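Local coordinates for protein DMSP lyase (Ruegeria pomeroyi, PDB 5CU1) that belongs to the cupin superfamily of small beta-barrel proteins, which often hold a metal, and carries a bound iron(III) ion, at residues Leu61-Thr69 with Thr184-Leu192; Leu68-Arg77 with Ile146-Ala154. One frame throughout, in Å; residues are numbered along the deposited sequence.

Contact 1: residues Leu61-Thr69 with Thr184-Leu192; sequences LMESDPDLT and TYDRPFMAL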
loop_
_atom_site.group_PDB
_atom_site.type_symbol
_atom_site.label_atom_id
_atom_site.label_comp_id
_atom_site.label_asym_id
_atom_site.label_seq_id
_atom_site.Cartn_x
_atom_site.Cartn_y
_atom_site.Cartn_z
ATOM N N LEU A 61 -13.970 -1.666 5.659
ATOM C CA LEU A 61 -14.083 -1.351 4.279
ATOM C C LEU A 61 -13.420 -2.278 3.270
ATOM O O LEU A 61 -13.985 -2.614 2.427
ATOM C CB LEU A 61 -14.004 0.149 3.947
ATOM C CG LEU A 61 -14.689 1.290 4.704
ATOM C CD1 LEU A 61 -14.102 2.640 4.524
ATOM C CD2 LEU A 61 -16.092 1.253 4.364
ATOM N N MET A 62 -12.196 -2.597 3.418
ATOM C CA MET A 62 -11.444 -3.505 2.639
ATOM C C MET A 62 -11.962 -4.871 2.646
ATOM O O MET A 62 -12.008 -5.372 1.692
ATOM C CB MET A 62 -9.961 -3.441 2.942
ATOM C CG MET A 62 -8.924 -4.081 1.979
ATOM S SD MET A 62 -7.218 -3.932 2.165
ATOM C CE MET A 62 -7.008 -4.977 3.169
ATOM N N GLU A 63 -12.304 -5.389 3.794
ATOM C CA GLU A 63 -12.914 -6.621 3.910
ATOM C C GLU A 63 -14.328 -6.848 3.304
ATOM O O GLU A 63 -14.595 -7.766 2.723
ATOM C CB GLU A 63 -12.611 -7.232 5.194
ATOM C CG GLU A 63 -13.118 -6.677 6.447
ATOM C CD GLU A 63 -12.328 -7.013 7.651
ATOM O OE1 GLU A 63 -12.856 -6.966 8.650
ATOM O OE2 GLU A 63 -11.160 -7.219 7.608
ATOM N N SER A 64 -15.095 -5.858 3.429
ATOM C CA SER A 64 -16.292 -5.671 2.842
ATOM C C SER A 64 -16.483 -5.376 1.369
ATOM O O SER A 64 -17.372 -5.766 0.926
ATOM C CB SER A 64 -17.006 -4.621 3.636
ATOM O OG SER A 64 -18.286 -4.927 3.552
ATOM N N ASP A 65 -15.647 -4.595 0.738
ATOM C CA ASP A 65 -15.738 -4.141 -0.654
ATOM C C ASP A 65 -16.003 -5.257 -1.712
ATOM O O ASP A 65 -15.405 -6.180 -1.780
ATOM C CB ASP A 65 -14.541 -3.325 -0.938
ATOM C CG ASP A 65 -14.773 -2.193 -1.728
ATOM O OD1 ASP A 65 -15.472 -2.352 -2.644
ATOM O OD2 ASP A 65 -14.068 -1.197 -1.471
ATOM N N PRO A 66 -17.184 -5.050 -2.407
ATOM C CA PRO A 66 -17.560 -6.088 -3.355
ATOM C C PRO A 66 -16.948 -6.005 -4.771
ATOM O O PRO A 66 -17.220 -6.855 -5.530
ATOM C CB PRO A 66 -19.053 -5.969 -3.321
ATOM C CG PRO A 66 -19.221 -4.684 -3.449
ATOM C CD PRO A 66 -18.413 -4.130 -2.403
ATOM N N ASP A 67 -16.124 -5.012 -4.994
ATOM C CA ASP A 67 -15.721 -4.480 -6.182
ATOM C C ASP A 67 -14.262 -4.336 -6.316
ATOM O O ASP A 67 -13.837 -3.671 -7.016
ATOM C CB ASP A 67 -16.479 -3.210 -6.253
ATOM C CG ASP A 67 -16.496 -2.542 -7.505
ATOM O OD1 ASP A 67 -16.575 -2.976 -8.633
ATOM O OD2 ASP A 67 -16.499 -1.431 -7.330
ATOM N N LEU A 68 -13.535 -5.060 -5.559
ATOM C CA LEU A 68 -12.085 -5.281 -5.698
ATOM C C LEU A 68 -11.734 -6.542 -6.611
ATOM O O LEU A 68 -11.244 -7.442 -6.208
ATOM C CB LEU A 68 -11.448 -5.381 -4.335
ATOM C CG LEU A 68 -11.178 -4.301 -3.427
ATOM C CD1 LEU A 68 -10.914 -4.776 -2.103
ATOM C CD2 LEU A 68 -10.257 -3.310 -3.908
ATOM N N THR A 69 -12.199 -6.449 -7.814
ATOM C CA THR A 69 -11.928 -7.053 -9.138
ATOM C C THR A 69 -10.516 -7.301 -9.613
ATOM O O THR A 69 -9.786 -6.466 -9.602
ATOM C CB THR A 69 -12.824 -6.267 -10.130
ATOM O OG1 THR A 69 -14.146 -6.718 -10.094
ATOM C CG2 THR A 69 -12.521 -6.318 -11.353
ATOM N N THR A 184 -9.874 7.892 -6.529
ATOM C CA THR A 184 -10.803 6.872 -6.993
ATOM C C THR A 184 -12.095 7.553 -7.415
ATOM O O THR A 184 -12.535 8.531 -6.791
ATOM C CB THR A 184 -11.115 5.826 -5.910
ATOM O OG1 THR A 184 -11.280 6.489 -4.648
ATOM C CG2 THR A 184 -10.003 4.791 -5.808
ATOM N N TYR A 185 -12.693 7.049 -8.485
ATOM C CA TYR A 185 -13.990 7.545 -8.921
ATOM C C TYR A 185 -15.102 6.617 -8.428
ATOM O O TYR A 185 -15.547 6.732 -7.282
ATOM C CB TYR A 185 -14.001 7.697 -10.441
ATOM C CG TYR A 185 -12.995 8.732 -10.928
ATOM C CD1 TYR A 185 -13.248 10.085 -10.800
ATOM C CD2 TYR A 185 -11.792 8.348 -11.503
ATOM C CE1 TYR A 185 -12.340 11.030 -11.230
ATOM C CE2 TYR A 185 -10.873 9.290 -11.937
ATOM C CZ TYR A 185 -11.159 10.629 -11.799
ATOM O OH TYR A 185 -10.257 11.574 -12.230
ATOM N N ASP A 186 -15.539 5.679 -9.258
ATOM C CA ASP A 186 -16.600 4.758 -8.824
ATOM C C ASP A 186 -16.085 3.370 -8.480
ATOM O O ASP A 186 -16.849 2.521 -8.017
ATOM C CB ASP A 186 -17.685 4.649 -9.898
ATOM C CG ASP A 186 -17.151 4.134 -11.225
ATOM O OD1 ASP A 186 -16.075 4.592 -11.650
ATOM O OD2 ASP A 186 -17.812 3.278 -11.846
ATOM N N ARG A 187 -14.789 3.152 -8.711
ATOM C CA ARG A 187 -14.113 1.900 -8.369
ATOM C C ARG A 187 -13.161 2.062 -7.182
ATOM O O ARG A 187 -12.575 3.115 -7.002
ATOM C CB ARG A 187 -13.319 1.383 -9.569
ATOM C CG ARG A 187 -14.043 1.419 -10.911
ATOM C CD ARG A 187 -15.009 0.256 -11.056
ATOM N NE ARG A 187 -14.457 -0.964 -10.489
ATOM C CZ ARG A 187 -13.562 -1.733 -11.097
ATOM N NH1 ARG A 187 -13.116 -1.403 -12.306
ATOM N NH2 ARG A 187 -13.111 -2.829 -10.490
ATOM N N PRO A 188 -13.016 1.015 -6.364
ATOM C CA PRO A 188 -11.924 0.945 -5.379
ATOM C C PRO A 188 -10.656 0.382 -5.995
ATOM O O PRO A 188 -10.686 -0.035 -7.156
ATOM C CB PRO A 188 -12.466 -0.013 -4.320
ATOM C CG PRO A 188 -13.379 -0.933 -5.115
ATOM C CD PRO A 188 -14.038 -0.022 -6.130
ATOM N N PHE A 189 -9.556 0.397 -5.245
ATOM C CA PHE A 189 -8.369 -0.382 -5.614
ATOM C C PHE A 189 -7.650 -0.875 -4.374
ATOM O O PHE A 189 -7.815 -0.338 -3.270
ATOM C CB PHE A 189 -7.394 0.418 -6.505
ATOM C CG PHE A 189 -6.484 1.356 -5.746
ATOM C CD1 PHE A 189 -5.195 0.989 -5.427
ATOM C CD2 PHE A 189 -6.921 2.608 -5.361
ATOM C CE1 PHE A 189 -4.363 1.844 -4.724
ATOM C CE2 PHE A 189 -6.093 3.464 -4.668
ATOM C CZ PHE A 189 -4.810 3.075 -4.348
ATOM N N MET A 190 -6.868 -1.928 -4.575
ATOM C CA MET A 190 -5.850 -2.349 -3.625
ATOM C C MET A 190 -4.527 -2.414 -4.366
ATOM O O MET A 190 -4.488 -2.822 -5.533
ATOM C CB MET A 190 -6.189 -3.706 -3.024
ATOM C CG MET A 190 -5.082 -4.283 -2.186
ATOM S SD MET A 190 -5.351 -5.996 -1.744
ATOM C CE MET A 190 -7.043 -5.924 -1.175
ATOM N N ALA A 191 -3.446 -2.005 -3.706
ATOM C CA ALA A 191 -2.113 -2.096 -4.306
ATOM C C ALA A 191 -1.102 -2.642 -3.336
ATOM O O ALA A 191 -1.224 -2.474 -2.128
ATOM C CB ALA A 191 -1.643 -0.723 -4.815
ATOM N N LEU A 192 -0.103 -3.306 -3.887
ATOM C CA LEU A 192 1.130 -3.579 -3.189
ATOM C C LEU A 192 2.030 -2.387 -3.416
ATOM O O LEU A 192 2.127 -1.900 -4.545
ATOM C CB LEU A 192 1.790 -4.851 -3.712
ATOM C CG LEU A 192 3.233 -5.095 -3.269
ATOM C CD1 LEU A 192 3.282 -5.492 -1.791
ATOM C CD2 LEU A 192 3.917 -6.146 -4.157
#
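Leu68 and Met62 converge on Met190 from separate parts of the 61-69 segment, and both side chains cross it at about a right angle. The Met190 side chain is extended at first, with CG anti to its backbone N (chi1 172°), and bends only at the last torsion, which presents the methyl group as the meeting point. Met62 SD lies 3.9 Å from Met190 CE, and Leu68 CD1 lies 4.1 Å from the same CE. The other Leu68 branch lies where the loop enters the strand, with CD2 3.6 Å from Phe189 C and 4.0 Å from Pro188 CB. Pro188 is thus bordered by leucine and, in addition, by two carboxylates: Asp65 OD2 comes to 3.5 Å from Pro188 CB, while Asp67 OD2 meets CD. Asp67 also forms a salt bridge with Arg187, OD1 to NE at 3.5 Å; this length and the 135° angle make the N-H...O bond weak, and the carboxylate and guanidinium planes stand 45° apart. Arg187 NH2 is buried against carbon of Thr69, 3.5 Å from CB, with no polar partner in the model. Tyr129 of strand 124-130 borders Met62 and Leu68, and Phe80 of helix 74-83 touches Met190. The end of helix 57-64 and its following loop therefore pack on the sheet face opposite Phe189, an outer layer on a cupin beta barrel.

Contact 2: residues Leu68-Arg77 with Ile146-Ala154; sequences LTTTAYAAIR and IYFILAGEA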
loop_
_atom_site.group_PDB
_atom_site.type_symbol
_atom_site.label_atom_id
_atom_site.label_comp_id
_atom_site.label_asym_id
_atom_site.label_seq_id
_atom_site.Cartn_x
_atom_site.Cartn_y
_atom_site.Cartn_z
ATOM N N LEU A 68 -13.535 -5.060 -5.559
ATOM C CA LEU A 68 -12.085 -5.281 -5.698
ATOM C C LEU A 68 -11.734 -6.542 -6.611
ATOM O O LEU A 68 -11.244 -7.442 -6.208
ATOM C CB LEU A 68 -11.448 -5.381 -4.335
ATOM C CG LEU A 68 -11.178 -4.301 -3.427
ATOM C CD1 LEU A 68 -10.914 -4.776 -2.103
ATOM C CD2 LEU A 68 -10.257 -3.310 -3.908
ATOM N N THR A 69 -12.199 -6.449 -7.814
ATOM C CA THR A 69 -11.928 -7.053 -9.138
ATOM C C THR A 69 -10.516 -7.301 -9.613
ATOM O O THR A 69 -9.786 -6.466 -9.602
ATOM C CB THR A 69 -12.824 -6.267 -10.130
ATOM O OG1 THR A 69 -14.146 -6.718 -10.094
ATOM C CG2 THR A 69 -12.521 -6.318 -11.353
ATOM N N THR A 70 -10.219 -8.465 -9.977
ATOM C CA THR A 70 -8.945 -8.795 -10.535
ATOM C C THR A 70 -8.887 -9.722 -11.812
ATOM O O THR A 70 -9.786 -10.370 -12.188
ATOM C CB THR A 70 -7.941 -9.584 -9.625
ATOM O OG1 THR A 70 -8.494 -10.239 -8.575
ATOM C CG2 THR A 70 -6.948 -8.923 -9.257
ATOM N N THR A 71 -7.674 -9.837 -12.323
ATOM C CA THR A 71 -7.209 -10.768 -13.323
ATOM C C THR A 71 -6.487 -11.900 -12.716
ATOM O O THR A 71 -6.992 -12.854 -12.524
ATOM C CB THR A 71 -6.407 -9.972 -14.252
ATOM O OG1 THR A 71 -5.559 -9.173 -13.543
ATOM C CG2 THR A 71 -7.281 -9.117 -14.919
ATOM N N ALA A 72 -5.303 -11.675 -12.335
ATOM C CA ALA A 72 -4.386 -12.625 -11.904
ATOM C C ALA A 72 -3.931 -12.664 -10.482
ATOM O O ALA A 72 -3.137 -13.381 -10.278
ATOM C CB ALA A 72 -3.230 -12.440 -12.804
ATOM N N TYR A 73 -4.525 -11.943 -9.564
ATOM C CA TYR A 73 -4.046 -11.463 -8.291
ATOM C C TYR A 73 -4.999 -11.611 -7.105
ATOM O O TYR A 73 -4.771 -11.138 -6.138
ATOM C CB TYR A 73 -3.539 -9.974 -8.406
ATOM C CG TYR A 73 -2.590 -9.665 -9.540
ATOM C CD1 TYR A 73 -1.364 -10.160 -9.537
ATOM C CD2 TYR A 73 -2.989 -9.004 -10.657
ATOM C CE1 TYR A 73 -0.557 -9.979 -10.568
ATOM C CE2 TYR A 73 -2.177 -8.784 -11.664
ATOM C CZ TYR A 73 -0.932 -9.246 -11.596
ATOM O OH TYR A 73 -0.122 -9.141 -12.479
ATOM N N ALA A 74 -5.958 -12.474 -7.191
ATOM C CA ALA A 74 -6.853 -12.893 -6.148
ATOM C C ALA A 74 -6.316 -13.488 -5.002
ATOM O O ALA A 74 -6.710 -13.207 -3.986
ATOM C CB ALA A 74 -7.987 -13.670 -6.655
ATOM N N ALA A 75 -5.269 -14.247 -5.087
ATOM C CA ALA A 75 -4.684 -14.837 -3.877
ATOM C C ALA A 75 -4.170 -13.928 -2.803
ATOM O O ALA A 75 -4.400 -14.110 -1.750
ATOM C CB ALA A 75 -3.677 -15.861 -4.228
ATOM N N ILE A 76 -3.427 -12.972 -3.274
ATOM C CA ILE A 76 -2.724 -12.001 -2.520
ATOM C C ILE A 76 -3.582 -10.994 -1.998
ATOM O O ILE A 76 -3.437 -10.696 -0.990
ATOM C CB ILE A 76 -1.378 -11.543 -3.185
ATOM C CG1 ILE A 76 -0.539 -10.801 -2.227
ATOM C CG2 ILE A 76 -1.603 -10.755 -4.384
ATOM C CD1 ILE A 76 0.721 -10.283 -2.689
ATOM N N ARG A 77 -4.461 -10.549 -2.785
ATOM C CA ARG A 77 -5.543 -9.839 -2.407
ATOM C C ARG A 77 -6.318 -10.394 -1.211
ATOM O O ARG A 77 -6.521 -9.720 -0.395
ATOM C CB ARG A 77 -6.363 -9.607 -3.543
ATOM C CG ARG A 77 -7.575 -8.776 -3.323
ATOM C CD ARG A 77 -8.776 -9.555 -3.340
ATOM N NE ARG A 77 -9.463 -9.701 -4.527
ATOM C CZ ARG A 77 -10.316 -10.606 -4.918
ATOM N NH1 ARG A 77 -10.698 -11.646 -4.522
ATOM N NH2 ARG A 77 -10.775 -10.425 -5.903
ATOM N N ILE A 146 7.564 1.822 -5.713
ATOM C CA ILE A 146 6.625 1.179 -6.593
ATOM C C ILE A 146 5.183 0.866 -6.142
ATOM O O ILE A 146 5.018 0.268 -5.258
ATOM C CB ILE A 146 7.342 0.057 -7.395
ATOM C CG1 ILE A 146 6.799 -0.082 -8.815
ATOM C CG2 ILE A 146 7.672 -1.206 -6.588
ATOM C CD1 ILE A 146 7.447 -1.212 -9.611
ATOM N N TYR A 147 4.202 1.347 -6.823
ATOM C CA TYR A 147 2.812 0.942 -6.806
ATOM C C TYR A 147 2.368 -0.084 -7.908
ATOM O O TYR A 147 2.233 0.171 -8.988
ATOM C CB TYR A 147 1.914 2.213 -6.668
ATOM C CG TYR A 147 1.438 2.859 -5.387
ATOM C CD1 TYR A 147 2.170 3.718 -4.687
ATOM C CD2 TYR A 147 0.170 2.732 -5.003
ATOM C CE1 TYR A 147 1.680 4.408 -3.637
ATOM C CE2 TYR A 147 -0.318 3.341 -3.952
ATOM C CZ TYR A 147 0.409 4.177 -3.241
ATOM O OH TYR A 147 -0.217 4.748 -2.275
ATOM N N PHE A 148 2.197 -1.251 -7.504
ATOM C CA PHE A 148 1.604 -2.372 -8.170
ATOM C C PHE A 148 0.184 -2.621 -7.766
ATOM O O PHE A 148 -0.040 -3.005 -6.800
ATOM C CB PHE A 148 2.567 -3.609 -8.190
ATOM C CG PHE A 148 2.162 -4.725 -9.048
ATOM C CD1 PHE A 148 2.821 -5.056 -10.220
ATOM C CD2 PHE A 148 1.183 -5.491 -8.670
ATOM C CE1 PHE A 148 2.478 -6.041 -10.946
ATOM C CE2 PHE A 148 0.804 -6.510 -9.459
ATOM C CZ PHE A 148 1.461 -6.737 -10.607
ATOM N N ILE A 149 -0.677 -2.456 -8.632
ATOM C CA ILE A 149 -2.069 -2.604 -8.474
ATOM C C ILE A 149 -2.575 -4.115 -8.510
ATOM O O ILE A 149 -2.429 -4.802 -9.437
ATOM C CB ILE A 149 -2.874 -1.656 -9.398
ATOM C CG1 ILE A 149 -3.067 -0.324 -8.869
ATOM C CG2 ILE A 149 -4.189 -2.056 -9.636
ATOM C CD1 ILE A 149 -1.982 0.596 -8.796
ATOM N N LEU A 150 -3.262 -4.510 -7.491
ATOM C CA LEU A 150 -3.818 -5.814 -7.328
ATOM C C LEU A 150 -5.251 -6.035 -7.769
ATOM O O LEU A 150 -5.505 -6.995 -8.244
ATOM C CB LEU A 150 -3.593 -6.401 -5.906
ATOM C CG LEU A 150 -2.345 -6.240 -5.120
ATOM C CD1 LEU A 150 -2.301 -6.267 -3.669
ATOM C CD2 LEU A 150 -1.244 -6.916 -5.798
ATOM N N ALA A 151 -6.081 -5.015 -7.661
ATOM C CA ALA A 151 -7.524 -4.894 -7.539
ATOM C C ALA A 151 -8.120 -3.567 -7.706
ATOM O O ALA A 151 -7.635 -2.706 -7.371
ATOM C CB ALA A 151 -8.025 -5.602 -6.370
ATOM N N GLY A 152 -9.186 -3.530 -8.411
ATOM C CA GLY A 152 -9.798 -2.415 -9.069
ATOM C C GLY A 152 -9.031 -1.616 -9.979
ATOM O O GLY A 152 -8.485 -2.099 -10.742
ATOM N N GLU A 153 -9.021 -0.376 -9.698
ATOM C CA GLU A 153 -8.643 0.677 -10.527
ATOM C C GLU A 153 -8.656 1.978 -9.874
ATOM O O GLU A 153 -9.381 2.154 -9.139
ATOM C CB GLU A 153 -9.510 0.688 -11.764
ATOM C CG GLU A 153 -9.075 1.605 -12.843
ATOM C CD GLU A 153 -9.908 1.595 -14.066
ATOM O OE1 GLU A 153 -9.803 0.628 -14.742
ATOM O OE2 GLU A 153 -10.621 2.464 -14.318
ATOM N N ALA A 154 -7.784 2.871 -10.146
ATOM C CA ALA A 154 -7.739 4.214 -9.733
ATOM C C ALA A 154 -6.908 5.067 -10.603
ATOM O O ALA A 154 -6.207 4.584 -11.268
ATOM C CB ALA A 154 -7.286 4.396 -8.288
#
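Thr69 and Gly152 join the two backbones through one hydrogen bond, Gly152 N to Thr69 O at 3.2 Å, with an N-H...O angle of 148° and the donor in the carbonyl plane on a lone pair. The same oxygen receives a CA-H...O contact from Ala151 CA at 3.4 Å, so it is approached by two consecutive residues. These lie where the chain turns a corner at Ala151: Leu150 and Ala151 both face Met190, a classic beta bulge in this barrel sheet of the cupin fold, and Gly152 follows with a positive phi, which favours glycine.

Further along, Tyr73 stands at the N-cap position of helix 74-83. Its CG is anti to the carbonyl carbon (chi1 -49°), which swings the ring toward strand 144-150, where it makes a T-shaped pair with Phe148: the edge of Phe148 points at the face of Tyr73, centroids 5.2 Å apart and planes at 84°. The contact falls toward the hydroxyl end of the tyrosine, with Tyr73 CZ 3.6 Å from Phe148 CZ. Ala72 CB lies over the centre of the opposite ring face, so the tyrosine is sandwiched, and its hydroxyl is hydrogen-bonded to Glu33. One helical turn on, Ile76 crosses Leu150 at about a right angle, CG2 to CD2 at 4.1 Å; Leu29 of helix 17-32 touches both Tyr73 and Ile76. Nearer the corner, Ala151 CB packs on Leu68 CB at 4.0 Å. Leu68 O, also close to Ala151 CB, takes two weak hydrogen bonds from Arg77, from NH2 at 3.0 Å and from NE at 3.3 Å.

Overall arrangement
Both contacts rest on the same antiparallel barrel sheet, on the neighbouring strands 189-196 and 144-150, and share Leu68 and Thr69, which touch both 184-192 and 146-154. The strands are themselves paired: Met190 O lies 2.9 Å from Leu150 N, a probable hydrogen bond. Contact 2 is nested inside the loop closed by contact 1, and the two centres lie about 9 Å apart. Contact 2 is the more buried, built on aromatic and aliphatic packing plus a well-formed backbone bond. Contact 1 is only partly buried: its methionine-leucine cluster gives way, toward the partly exposed Asp67 and Arg187, to carboxylates and a weak salt bridge.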